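Local coordinates for processed glycerol phosphate lipoteichoic acid synthase 2 (Bacillus subtilis, PDB 2W8D), which belongs to the sulfatase family of the alkaline phosphatase superfamily and carries a bound magnesium ion in this C-terminal domain, at residues 180-185 with 189-194; 116-121 with 316-321; 45-50 with 55-60; 96-101 with 105-110. One frame throughout, in Å; residues are numbered along the deposited sequence.

Interaction 1 of 4, residues 180-185 with 189-194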
loop_
_atom_site.group_PDB
_atom_site.type_symbol
_atom_site.label_atom_id
_atom_site.label_comp_id
_atom_site.label_asym_id
_atom_site.label_seq_id
_atom_site.Cartn_x
_atom_site.Cartn_y
_atom_site.Cartn_z
ATOM N N PRO A 180 -12.780 18.792 -7.466
ATOM C CA PRO A 180 -14.246 18.986 -7.334
ATOM C C PRO A 180 -15.001 17.679 -7.131
ATOM O O PRO A 180 -16.036 17.648 -6.487
ATOM C CB PRO A 180 -14.664 19.640 -8.666
ATOM C CG PRO A 180 -13.494 19.452 -9.593
ATOM C CD PRO A 180 -12.261 19.331 -8.737
ATOM N N LEU A 181 -14.469 16.587 -7.660
ATOM C CA LEU A 181 -15.112 15.323 -7.450
ATOM C C LEU A 181 -14.989 14.964 -5.969
ATOM O O LEU A 181 -15.955 14.573 -5.331
ATOM C CB LEU A 181 -14.516 14.265 -8.373
ATOM C CG LEU A 181 -14.608 14.644 -9.854
ATOM C CD1 LEU A 181 -13.780 13.677 -10.659
ATOM C CD2 LEU A 181 -16.112 14.723 -10.390
ATOM N N LEU A 182 -13.815 15.157 -5.403
ATOM C CA LEU A 182 -13.592 14.811 -4.006
ATOM C C LEU A 182 -14.377 15.691 -3.040
ATOM O O LEU A 182 -14.853 15.206 -2.015
ATOM C CB LEU A 182 -12.114 14.903 -3.668
ATOM C CG LEU A 182 -11.791 14.585 -2.219
ATOM C CD1 LEU A 182 -11.941 13.076 -1.968
ATOM C CD2 LEU A 182 -10.392 15.077 -1.916
ATOM N N GLU A 183 -14.493 16.973 -3.373
ATOM C CA GLU A 183 -15.186 17.950 -2.557
ATOM C C GLU A 183 -16.717 17.800 -2.640
ATOM O O GLU A 183 -17.444 18.396 -1.852
ATOM C CB GLU A 183 -14.740 19.370 -2.965
ATOM C CG GLU A 183 -13.236 19.634 -2.696
ATOM C CD GLU A 183 -12.578 20.726 -3.583
ATOM O OE1 GLU A 183 -13.259 21.429 -4.358
ATOM O OE2 GLU A 183 -11.335 20.881 -3.499
ATOM N N SER A 184 -17.203 16.988 -3.581
ATOM C CA SER A 184 -18.637 16.723 -3.685
ATOM C C SER A 184 -19.050 15.526 -2.792
ATOM O O SER A 184 -20.228 15.224 -2.647
ATOM C CB SER A 184 -19.057 16.531 -5.156
ATOM O OG SER A 184 -18.946 15.164 -5.556
ATOM N N LEU A 185 -18.081 14.873 -2.169
ATOM C CA LEU A 185 -18.372 13.663 -1.401
ATOM C C LEU A 185 -18.966 13.984 -0.034
ATOM O O LEU A 185 -18.395 14.756 0.737
ATOM C CB LEU A 185 -17.115 12.804 -1.237
ATOM C CG LEU A 185 -16.842 11.630 -2.187
ATOM C CD1 LEU A 185 -17.154 11.930 -3.643
ATOM C CD2 LEU A 185 -15.389 11.126 -2.040
ATOM N N PHE A 189 -15.595 10.626 4.416
ATOM C CA PHE A 189 -15.359 9.793 3.244
ATOM C C PHE A 189 -14.070 9.013 3.337
ATOM O O PHE A 189 -13.115 9.448 3.978
ATOM C CB PHE A 189 -15.407 10.619 1.956
ATOM C CG PHE A 189 -14.373 11.707 1.889
ATOM C CD1 PHE A 189 -13.021 11.403 1.780
ATOM C CD2 PHE A 189 -14.744 13.030 1.925
ATOM C CE1 PHE A 189 -12.058 12.438 1.732
ATOM C CE2 PHE A 189 -13.802 14.046 1.863
ATOM C CZ PHE A 189 -12.473 13.754 1.769
ATOM N N TYR A 190 -14.040 7.859 2.667
ATOM C CA TYR A 190 -12.866 7.009 2.586
ATOM C C TYR A 190 -12.544 6.825 1.099
ATOM O O TYR A 190 -13.374 6.297 0.356
ATOM C CB TYR A 190 -13.212 5.666 3.225
ATOM C CG TYR A 190 -12.182 4.547 3.060
ATOM C CD1 TYR A 190 -12.048 3.840 1.854
ATOM C CD2 TYR A 190 -11.413 4.159 4.149
ATOM C CE1 TYR A 190 -11.124 2.798 1.754
ATOM C CE2 TYR A 190 -10.525 3.144 4.072
ATOM C CZ TYR A 190 -10.360 2.480 2.888
ATOM O OH TYR A 190 -9.451 1.480 2.911
ATOM N N THR A 191 -11.359 7.249 0.675
ATOM C CA THR A 191 -11.048 7.418 -0.749
ATOM C C THR A 191 -9.678 6.895 -1.115
ATOM O O THR A 191 -8.770 6.904 -0.275
ATOM C CB THR A 191 -11.089 8.895 -1.188
ATOM O OG1 THR A 191 -10.290 9.684 -0.301
ATOM C CG2 THR A 191 -12.489 9.394 -1.149
ATOM N N LYS A 192 -9.550 6.435 -2.365
ATOM C CA LYS A 192 -8.312 5.873 -2.881
ATOM C C LYS A 192 -7.918 6.580 -4.156
ATOM O O LYS A 192 -8.715 6.623 -5.104
ATOM C CB LYS A 192 -8.459 4.374 -3.194
ATOM C CG LYS A 192 -8.639 3.443 -1.981
ATOM C CD LYS A 192 -9.660 2.297 -2.296
ATOM C CE LYS A 192 -9.285 1.538 -3.545
ATOM N NZ LYS A 192 -7.867 1.033 -3.434
ATOM N N PHE A 193 -6.690 7.110 -4.182
ATOM C CA PHE A 193 -6.128 7.687 -5.392
ATOM C C PHE A 193 -5.021 6.805 -5.974
ATOM O O PHE A 193 -3.960 6.611 -5.354
ATOM C CB PHE A 193 -5.593 9.086 -5.088
ATOM C CG PHE A 193 -6.674 10.111 -4.851
ATOM C CD1 PHE A 193 -7.021 11.000 -5.844
ATOM C CD2 PHE A 193 -7.343 10.174 -3.633
ATOM C CE1 PHE A 193 -8.031 11.946 -5.625
ATOM C CE2 PHE A 193 -8.311 11.100 -3.404
ATOM C CZ PHE A 193 -8.672 12.007 -4.398
ATOM N N ILE A 194 -5.273 6.232 -7.148
ATOM C CA ILE A 194 -4.292 5.329 -7.755
ATOM C C ILE A 194 -3.537 6.062 -8.863
ATOM O O ILE A 194 -4.094 6.314 -9.939
ATOM C CB ILE A 194 -4.936 4.026 -8.317
ATOM C CG1 ILE A 194 -6.016 3.460 -7.367
ATOM C CG2 ILE A 194 -3.803 2.973 -8.718
ATOM C CD1 ILE A 194 -5.521 2.982 -5.998
#

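Interaction 2 of 4, residues 116-121 with 316-321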
loop_
_atom_site.group_PDB
_atom_site.type_symbol
_atom_site.label_atom_id
_atom_site.label_comp_id
_atom_site.label_asym_id
_atom_site.label_seq_id
_atom_site.Cartn_x
_atom_site.Cartn_y
_atom_site.Cartn_z
ATOM N N PRO A 116 -13.627 -0.225 3.672
ATOM C CA PRO A 116 -14.749 0.648 3.291
ATOM C C PRO A 116 -16.105 0.123 3.730
ATOM O O PRO A 116 -16.993 0.923 4.013
ATOM C CB PRO A 116 -14.679 0.712 1.763
ATOM C CG PRO A 116 -13.542 -0.240 1.340
ATOM C CD PRO A 116 -12.733 -0.549 2.538
ATOM N N ALA A 117 -16.265 -1.194 3.816
ATOM C CA ALA A 117 -17.544 -1.780 4.242
ATOM C C ALA A 117 -17.736 -1.705 5.765
ATOM O O ALA A 117 -18.841 -1.408 6.243
ATOM C CB ALA A 117 -17.697 -3.196 3.739
ATOM N N ILE A 118 -16.656 -1.947 6.514
ATOM C CA ILE A 118 -16.665 -1.787 7.964
ATOM C C ILE A 118 -17.112 -0.362 8.326
ATOM O O ILE A 118 -18.013 -0.152 9.137
ATOM C CB ILE A 118 -15.266 -2.089 8.589
ATOM C CG1 ILE A 118 -14.930 -3.564 8.392
ATOM C CG2 ILE A 118 -15.243 -1.707 10.103
ATOM C CD1 ILE A 118 -13.565 -3.996 8.830
ATOM N N LEU A 119 -16.481 0.601 7.672
ATOM C CA LEU A 119 -16.736 2.000 7.901
ATOM C C LEU A 119 -18.148 2.508 7.549
ATOM O O LEU A 119 -18.483 3.630 7.909
ATOM C CB LEU A 119 -15.642 2.820 7.223
ATOM C CG LEU A 119 -14.313 2.644 7.961
ATOM C CD1 LEU A 119 -13.171 3.433 7.337
ATOM C CD2 LEU A 119 -14.523 3.035 9.443
ATOM N N LYS A 120 -18.976 1.697 6.876
ATOM C CA LYS A 120 -20.338 2.119 6.520
ATOM C C LYS A 120 -21.178 2.382 7.749
ATOM O O LYS A 120 -22.010 3.274 7.748
ATOM C CB LYS A 120 -21.068 1.075 5.654
ATOM C CG LYS A 120 -21.024 1.349 4.161
ATOM C CD LYS A 120 -20.755 0.060 3.412
ATOM C CE LYS A 120 -19.909 0.297 2.147
ATOM N NZ LYS A 120 -20.578 1.125 1.087
ATOM N N SER A 121 -20.972 1.574 8.782
ATOM C CA SER A 121 -21.720 1.678 10.031
ATOM C C SER A 121 -21.328 2.944 10.806
ATOM O O SER A 121 -22.038 3.360 11.737
ATOM C CB SER A 121 -21.458 0.446 10.891
ATOM O OG SER A 121 -20.064 0.300 11.113
ATOM N N THR A 316 -3.825 -0.449 11.330
ATOM C CA THR A 316 -3.202 0.733 11.885
ATOM C C THR A 316 -4.244 1.855 11.765
ATOM O O THR A 316 -4.569 2.542 12.748
ATOM C CB THR A 316 -1.865 1.069 11.124
ATOM O OG1 THR A 316 -1.009 -0.094 11.072
ATOM C CG2 THR A 316 -1.135 2.193 11.776
ATOM N N ILE A 317 -4.794 1.981 10.562
ATOM C CA ILE A 317 -5.727 3.030 10.204
ATOM C C ILE A 317 -7.020 2.911 10.959
ATOM O O ILE A 317 -7.514 3.892 11.492
ATOM C CB ILE A 317 -6.026 2.995 8.710
ATOM C CG1 ILE A 317 -4.719 3.178 7.928
ATOM C CG2 ILE A 317 -7.074 4.053 8.332
ATOM C CD1 ILE A 317 -3.854 4.332 8.440
ATOM N N LEU A 318 -7.573 1.707 11.010
ATOM C CA LEU A 318 -8.814 1.471 11.728
ATOM C C LEU A 318 -8.659 1.847 13.200
ATOM O O LEU A 318 -9.504 2.536 13.755
ATOM C CB LEU A 318 -9.251 0.018 11.563
ATOM C CG LEU A 318 -10.513 -0.348 10.780
ATOM C CD1 LEU A 318 -11.190 0.790 9.982
ATOM C CD2 LEU A 318 -10.271 -1.568 9.939
ATOM N N HIS A 319 -7.546 1.430 13.798
ATOM C CA HIS A 319 -7.219 1.767 15.177
ATOM C C HIS A 319 -7.145 3.263 15.395
ATOM O O HIS A 319 -7.739 3.756 16.347
ATOM C CB HIS A 319 -5.958 1.034 15.669
ATOM C CG HIS A 319 -6.182 -0.434 15.876
ATOM N ND1 HIS A 319 -5.169 -1.312 16.202
ATOM C CD2 HIS A 319 -7.310 -1.184 15.771
ATOM C CE1 HIS A 319 -5.661 -2.535 16.298
ATOM N NE2 HIS A 319 -6.959 -2.483 16.046
ATOM N N LEU A 320 -6.470 3.974 14.494
ATOM C CA LEU A 320 -6.415 5.437 14.557
ATOM C C LEU A 320 -7.834 6.039 14.572
ATOM O O LEU A 320 -8.084 7.032 15.264
ATOM C CB LEU A 320 -5.587 6.020 13.407
ATOM C CG LEU A 320 -4.054 6.057 13.556
ATOM C CD1 LEU A 320 -3.378 6.292 12.211
ATOM C CD2 LEU A 320 -3.598 7.109 14.550
ATOM N N LEU A 321 -8.761 5.407 13.850
ATOM C CA LEU A 321 -10.148 5.893 13.768
ATOM C C LEU A 321 -11.015 5.432 14.928
ATOM O O LEU A 321 -12.211 5.730 14.989
ATOM C CB LEU A 321 -10.788 5.448 12.454
ATOM C CG LEU A 321 -10.252 5.987 11.132
ATOM C CD1 LEU A 321 -10.865 5.173 10.001
ATOM C CD2 LEU A 321 -10.618 7.450 10.983
#

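Interaction 3 of 4, residues 45-50 with 55-60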
loop_
_atom_site.group_PDB
_atom_site.type_symbol
_atom_site.label_atom_id
_atom_site.label_comp_id
_atom_site.label_asym_id
_atom_site.label_seq_id
_atom_site.Cartn_x
_atom_site.Cartn_y
_atom_site.Cartn_z
ATOM N N PHE A 45 14.348 3.390 -1.406
ATOM C CA PHE A 45 15.699 3.913 -1.668
ATOM C C PHE A 45 15.706 5.326 -2.260
ATOM O O PHE A 45 16.679 6.053 -2.089
ATOM C CB PHE A 45 16.572 2.965 -2.511
ATOM C CG PHE A 45 16.290 3.018 -3.984
ATOM C CD1 PHE A 45 16.954 3.910 -4.795
ATOM C CD2 PHE A 45 15.366 2.162 -4.559
ATOM C CE1 PHE A 45 16.668 3.960 -6.176
ATOM C CE2 PHE A 45 15.107 2.189 -5.910
ATOM C CZ PHE A 45 15.738 3.108 -6.718
ATOM N N ILE A 46 14.637 5.678 -2.965
ATOM C CA ILE A 46 14.431 7.001 -3.526
ATOM C C ILE A 46 14.346 8.130 -2.492
ATOM O O ILE A 46 14.718 9.270 -2.789
ATOM C CB ILE A 46 13.156 7.031 -4.404
ATOM C CG1 ILE A 46 13.517 6.465 -5.773
ATOM C CG2 ILE A 46 12.736 8.387 -4.676
ATOM C CD1 ILE A 46 14.785 7.146 -6.392
ATOM N N ILE A 47 13.849 7.807 -1.299
ATOM C CA ILE A 47 13.722 8.778 -0.221
ATOM C C ILE A 47 15.115 9.231 0.201
ATOM O O ILE A 47 15.985 8.409 0.526
ATOM C CB ILE A 47 12.911 8.204 0.960
ATOM C CG1 ILE A 47 11.485 7.846 0.534
ATOM C CG2 ILE A 47 12.833 9.196 2.100
ATOM C CD1 ILE A 47 10.714 8.956 -0.206
ATOM N N ASP A 48 15.342 10.527 0.100
ATOM C CA ASP A 48 16.620 11.180 0.416
ATOM C C ASP A 48 17.685 11.000 -0.607
ATOM O O ASP A 48 18.790 11.478 -0.406
ATOM C CB ASP A 48 17.138 10.831 1.819
ATOM C CG ASP A 48 16.304 11.495 2.906
ATOM O OD1 ASP A 48 15.656 12.520 2.610
ATOM O OD2 ASP A 48 16.257 10.993 4.040
ATOM N N TYR A 49 17.368 10.311 -1.701
ATOM C CA TYR A 49 18.322 10.136 -2.782
ATOM C C TYR A 49 18.510 11.457 -3.537
ATOM O O TYR A 49 17.564 12.248 -3.698
ATOM C CB TYR A 49 17.835 9.082 -3.751
ATOM C CG TYR A 49 18.969 8.425 -4.488
ATOM C CD1 TYR A 49 19.630 7.319 -3.943
ATOM C CD2 TYR A 49 19.418 8.933 -5.697
ATOM C CE1 TYR A 49 20.709 6.726 -4.600
ATOM C CE2 TYR A 49 20.505 8.353 -6.362
ATOM C CZ TYR A 49 21.129 7.251 -5.811
ATOM O OH TYR A 49 22.182 6.683 -6.460
ATOM N N LYS A 50 19.728 11.682 -4.003
ATOM C CA LYS A 50 20.023 12.871 -4.803
ATOM C C LYS A 50 20.794 12.496 -6.052
ATOM O O LYS A 50 21.553 11.533 -6.054
ATOM C CB LYS A 50 20.846 13.910 -4.026
ATOM C CG LYS A 50 20.304 14.283 -2.691
ATOM C CD LYS A 50 21.087 15.427 -2.090
ATOM C CE LYS A 50 20.583 15.683 -0.676
ATOM N NZ LYS A 50 21.225 16.836 0.032
ATOM N N GLU A 55 17.605 16.809 -4.994
ATOM C CA GLU A 55 16.770 15.754 -4.449
ATOM C C GLU A 55 15.773 15.266 -5.482
ATOM O O GLU A 55 15.258 16.041 -6.282
ATOM C CB GLU A 55 16.051 16.255 -3.218
ATOM C CG GLU A 55 16.984 16.635 -2.074
ATOM C CD GLU A 55 16.273 17.416 -0.997
ATOM O OE1 GLU A 55 15.240 16.927 -0.489
ATOM O OE2 GLU A 55 16.746 18.530 -0.664
ATOM N N VAL A 56 15.511 13.964 -5.463
ATOM C CA VAL A 56 14.626 13.342 -6.416
ATOM C C VAL A 56 13.211 13.520 -5.912
ATOM O O VAL A 56 12.323 13.889 -6.676
ATOM C CB VAL A 56 14.926 11.821 -6.599
ATOM C CG1 VAL A 56 13.865 11.184 -7.518
ATOM C CG2 VAL A 56 16.330 11.598 -7.153
ATOM N N THR A 57 12.975 13.247 -4.633
ATOM C CA THR A 57 11.604 13.419 -4.098
ATOM C C THR A 57 11.496 14.476 -2.945
ATOM O O THR A 57 11.177 14.124 -1.798
ATOM C CB THR A 57 10.990 12.057 -3.712
ATOM O OG1 THR A 57 11.832 11.402 -2.762
ATOM C CG2 THR A 57 10.873 11.142 -4.941
ATOM N N PRO A 58 11.781 15.771 -3.245
ATOM C CA PRO A 58 11.869 16.756 -2.151
ATOM C C PRO A 58 10.607 16.912 -1.281
ATOM O O PRO A 58 10.729 17.182 -0.075
ATOM C CB PRO A 58 12.179 18.101 -2.877
ATOM C CG PRO A 58 11.691 17.909 -4.300
ATOM C CD PRO A 58 12.062 16.399 -4.549
ATOM N N PHE A 59 9.410 16.767 -1.850
ATOM C CA PHE A 59 8.223 16.850 -0.983
ATOM C C PHE A 59 8.120 15.678 -0.010
ATOM O O PHE A 59 7.863 15.868 1.186
ATOM C CB PHE A 59 6.912 16.979 -1.767
ATOM C CG PHE A 59 5.762 17.429 -0.919
ATOM C CD1 PHE A 59 5.724 18.745 -0.421
ATOM C CD2 PHE A 59 4.747 16.531 -0.574
ATOM C CE1 PHE A 59 4.641 19.211 0.368
ATOM C CE2 PHE A 59 3.674 16.944 0.219
ATOM C CZ PHE A 59 3.603 18.316 0.690
ATOM N N LEU A 60 8.343 14.479 -0.536
ATOM C CA LEU A 60 8.225 13.250 0.245
ATOM C C LEU A 60 9.299 13.261 1.314
ATOM O O LEU A 60 9.028 12.896 2.458
ATOM C CB LEU A 60 8.287 12.008 -0.655
ATOM C CG LEU A 60 7.053 11.885 -1.596
ATOM C CD1 LEU A 60 7.102 10.646 -2.540
ATOM C CD2 LEU A 60 5.692 11.918 -0.884
HETATM O O HOH W 1 14.927 12.199 -2.788
#

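Interaction 4 of 4, residues 96-101 with 105-110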
loop_
_atom_site.group_PDB
_atom_site.type_symbol
_atom_site.label_atom_id
_atom_site.label_comp_id
_atom_site.label_asym_id
_atom_site.label_seq_id
_atom_site.Cartn_x
_atom_site.Cartn_y
_atom_site.Cartn_z
ATOM N N TYR A 96 -3.642 -11.657 2.382
ATOM C CA TYR A 96 -2.674 -11.816 1.303
ATOM C C TYR A 96 -3.335 -12.125 -0.050
ATOM O O TYR A 96 -4.365 -12.800 -0.123
ATOM C CB TYR A 96 -1.660 -12.916 1.658
ATOM C CG TYR A 96 -0.768 -12.497 2.773
ATOM C CD1 TYR A 96 0.437 -11.837 2.510
ATOM C CD2 TYR A 96 -1.134 -12.721 4.093
ATOM C CE1 TYR A 96 1.265 -11.414 3.556
ATOM C CE2 TYR A 96 -0.346 -12.303 5.126
ATOM C CZ TYR A 96 0.854 -11.666 4.873
ATOM O OH TYR A 96 1.639 -11.265 5.929
ATOM N N PRO A 97 -2.724 -11.619 -1.128
ATOM C CA PRO A 97 -3.138 -11.902 -2.498
ATOM C C PRO A 97 -2.777 -13.340 -2.854
ATOM O O PRO A 97 -2.249 -14.076 -2.015
ATOM C CB PRO A 97 -2.267 -10.946 -3.305
ATOM C CG PRO A 97 -0.991 -10.886 -2.489
ATOM C CD PRO A 97 -1.486 -10.812 -1.073
ATOM N N LEU A 98 -3.070 -13.757 -4.077
ATOM C CA LEU A 98 -2.779 -15.157 -4.465
ATOM C C LEU A 98 -1.270 -15.352 -4.683
ATOM O O LEU A 98 -0.575 -14.412 -5.056
ATOM C CB LEU A 98 -3.541 -15.536 -5.735
ATOM C CG LEU A 98 -5.072 -15.493 -5.766
ATOM C CD1 LEU A 98 -5.568 -15.786 -7.163
ATOM C CD2 LEU A 98 -5.585 -16.586 -4.854
ATOM N N ALA A 99 -0.789 -16.558 -4.438
ATOM C CA ALA A 99 0.578 -16.927 -4.705
ATOM C C ALA A 99 0.943 -16.871 -6.197
ATOM O O ALA A 99 2.105 -16.582 -6.505
ATOM C CB ALA A 99 0.907 -18.358 -4.120
ATOM N N GLN A 100 -0.016 -17.207 -7.079
ATOM C CA GLN A 100 0.078 -17.062 -8.552
ATOM C C GLN A 100 -1.217 -16.418 -9.121
ATOM O O GLN A 100 -2.311 -16.704 -8.636
ATOM C CB GLN A 100 0.193 -18.425 -9.231
ATOM C CG GLN A 100 1.309 -19.334 -8.712
ATOM C CD GLN A 100 2.562 -19.317 -9.581
ATOM O OE1 GLN A 100 3.156 -18.252 -9.843
ATOM N NE2 GLN A 100 2.983 -20.511 -10.023
ATOM N N GLY A 101 -1.093 -15.604 -10.166
ATOM C CA GLY A 101 -2.228 -14.932 -10.732
ATOM C C GLY A 101 -2.698 -13.803 -9.812
ATOM O O GLY A 101 -2.073 -13.488 -8.783
ATOM N N VAL A 105 -8.581 -10.390 -10.259
ATOM C CA VAL A 105 -9.161 -11.036 -11.415
ATOM C C VAL A 105 -9.933 -12.285 -11.017
ATOM O O VAL A 105 -10.986 -12.559 -11.588
ATOM C CB VAL A 105 -8.069 -11.414 -12.456
ATOM C CG1 VAL A 105 -8.667 -12.211 -13.627
ATOM C CG2 VAL A 105 -7.335 -10.179 -12.942
ATOM N N ASN A 106 -9.424 -13.059 -10.059
ATOM C CA ASN A 106 -9.964 -14.425 -9.881
ATOM C C ASN A 106 -10.895 -14.620 -8.677
ATOM O O ASN A 106 -11.661 -15.575 -8.653
ATOM C CB ASN A 106 -8.825 -15.450 -9.842
ATOM C CG ASN A 106 -8.169 -15.625 -11.194
ATOM O OD1 ASN A 106 -8.840 -15.824 -12.190
ATOM N ND2 ASN A 106 -6.860 -15.551 -11.233
ATOM N N LYS A 107 -10.843 -13.710 -7.703
ATOM C CA LYS A 107 -11.570 -13.892 -6.454
ATOM C C LYS A 107 -12.569 -12.801 -6.184
ATOM O O LYS A 107 -12.955 -12.592 -5.018
ATOM C CB LYS A 107 -10.589 -13.948 -5.288
ATOM C CG LYS A 107 -9.676 -15.125 -5.288
ATOM C CD LYS A 107 -10.466 -16.434 -5.270
ATOM C CE LYS A 107 -9.526 -17.612 -5.198
ATOM N NZ LYS A 107 -10.257 -18.912 -5.455
ATOM N N ALA A 108 -13.002 -12.114 -7.247
ATOM C CA ALA A 108 -13.922 -10.968 -7.103
ATOM C C ALA A 108 -15.345 -11.362 -6.671
ATOM O O ALA A 108 -16.120 -10.492 -6.270
ATOM C CB ALA A 108 -13.932 -10.050 -8.351
ATOM N N GLN A 109 -15.645 -12.657 -6.711
ATOM C CA GLN A 109 -16.905 -13.187 -6.190
ATOM C C GLN A 109 -16.778 -13.717 -4.758
ATOM O O GLN A 109 -17.778 -14.169 -4.170
ATOM C CB GLN A 109 -17.462 -14.304 -7.075
ATOM C CG GLN A 109 -18.152 -13.872 -8.346
ATOM C CD GLN A 109 -18.560 -15.111 -9.164
ATOM O OE1 GLN A 109 -17.689 -15.811 -9.690
ATOM N NE2 GLN A 109 -19.873 -15.424 -9.222
ATOM N N ASN A 110 -15.574 -13.672 -4.182
ATOM C CA ASN A 110 -15.467 -13.990 -2.751
ATOM C C ASN A 110 -16.384 -13.061 -1.916
ATOM O O ASN A 110 -16.681 -11.943 -2.354
ATOM C CB ASN A 110 -14.001 -13.947 -2.262
ATOM C CG ASN A 110 -13.307 -15.312 -2.364
ATOM O OD1 ASN A 110 -13.657 -16.150 -3.210
ATOM N ND2 ASN A 110 -12.342 -15.545 -1.495
#

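Interaction 1 of 4, residues 180-185 with 189-194
One methyl of L182, CD1, sits over a face of the F189 ring, offset toward the rim. This CH-pi contact measures 4.1 Å from L182 CD1 to the F189 ring centroid, 26° off the normal. The same CD1 meets the F193 ring at its edge, 4.2 Å from CZ, so a single methyl touches two phenylalanines. L185 approaches F189 obliquely, its CB 4.0 Å from CD2. With CG between the backbone N and the carbonyl carbon (chi1 61°), the F189 ring stands up off the sheet toward L182, leaning over the T191 side. Between the two phenylalanines in sequence, T191 contributes its methyl: CG2 lies 3.5 Å from L185 CD2 and 3.8 Å from L182 CD1. The hydroxyl of T191 is bonded to V34 O in the next strand, leaving the methyl to the leucines. No hydrogen bond links the segments; the interface is apolar and buried. It is an alpha/beta layer contact, with the end of helix 171-183 and the turn after it lying against strand 189-194. That strand runs parallel between strands 33-39 and 125-130 in the large mixed sheet, while L247 closes over L182 and F189, and F129 stacks on F193.

Interaction 2 of 4, residues 116-121 with 316-321
I118, near the end of helix 115-118, reaches toward the second segment with its terminal methyl, CD1 lying 4.2 Å from L318 CD2. L119 follows where the chain tightens into a 3-10 turn, and it makes two meetings, one per methyl. Its CD2 is 4.1 Å from L318 CD1, the two side chains sliding past each other in opposite directions, while its CD1 is 3.9 Å from L321 CD1, where the side chains cross at about a right angle. With CG beside the backbone N (chi1 -70°), L119 extends its fork to both L318 and L321, three residues apart, about one turn. L318, as modelled, has torsions away from the staggered values (chi1 -113°, chi2 9°), with CD1 facing L119 and CD2 facing I118. The contact joins two helical segments beside the central sheet of the alkaline-phosphatase-like alpha/beta fold, and L321 also packs on V34 and I252 of that sheet. Four buried aliphatic side chains meet almost wholly through their methyls, with no hydrogen bond across, so two segments far apart in the sequence are held by dispersion and exclusion of water rather than by directional bonds.

Interaction 3 of 4, residues 45-50 with 55-60
The carbonyl oxygen of Y49 is gripped twice, by V56 N at 3.2 Å and by a water at 2.8 Å. The first bond, with an N-H...O angle of 159° and a donor tilted 22° from the carbonyl plane, belongs to a beta-hairpin whose short strands are 50-51 and 54-55. Its non-hydrogen-bonded pair is K50 with E55, whose side chains run side by side in the same direction, K50 CE 4.0 Å from E55 CG. Their charged ends do not meet, and E55 OE1 is instead bonded to N61. Before the hairpin, a type II turn from I46 to Y49 reverses the chain, and the water ties this turn to the returning segment: it donates to I46 O and to Y49 O and accepts from T57 N, 2.9 Å away. Three backbone groups thus meet through one solvent molecule. Around it the contact is apolar. I46 CG2 lies 4.1 Å from V56 CG1 and comes closer still, to 3.3 Å, to T57 CG2, and V56 CG2 approaches the edge of the Y49 ring. T57 stands at the N-cap position of helix 58-65, but its side chain makes no capping bond; the amides of F59 and L60 are taken by D232 of helix 219-244, which fastens the helix start to that long helix. The Y49 hydroxyl bonds to V273 O of helix 267-273. Farther along, chi2 of -51° bends I47 over the first helical turn, with CD1 3.7 Å from T57 OG1 and 3.9 Å from L60 CB.

Interaction 4 of 4, residues 96-101 with 105-110
L98 spreads its two methyls over the N106-K107 corner: CD1 lies 4.2 Å from N106 CB, and CD2 lies 4.1 Å from K107 CE. The motif is a loop folded back on the end of a short helix, 103-106, just before a type I beta turn from K107 to N110. K107 is the first residue to leave helical backbone angles. Its side chain, like that of N106, starts out toward L98. The K107 chain bends at chi2 (-58°) and is extended beyond, which carries the aliphatic CE across L98 at about a right angle, while the ammonium points off away from the leucine. On the other side, CG of L98 stands beside its backbone N (chi1 -60°), and this aims the fork of the side chain at the corner, one methyl for each residue. N106 touches with its CB, not its amide. There is no hydrogen bond across the contact, so what joins the segments is a small apolar patch on the surface, built from one leucine and the carbon parts of two polar side chains. Both segments are also tied to helix 380-397: L98 packs on I396, and N110 ND2 reaches I396 O. A bound di(hydroxyethyl)ether, probably from the crystallisation liquor, has its nearest atom about 3 Å from the L98 side chain and is hydrogen-bonded by A99 N. The turn after the helix is closed by the bond from N110 N to K107 O, at 3.0 Å.

From the N terminus, interaction 3 comes first, closing a short hairpin between the loop after strand 33-39 and the start of helix 58-65. Interaction 4 follows in series, folding the loop after helix 86-93 onto helix 103-106. Only a few residues later, 116-121 opens interaction 2, which is not closed until 316-321, and interaction 1, from 180-185 to 189-194, lies wholly within that span. None of the four cross. Interactions 1 and 2 touch directly: Y190 CD2 of strand 189-194 packs 3.7 Å from L119 CD1, joining the two contacts. Interactions 3 and 4 lie apart, their centres about 34 Å from each other.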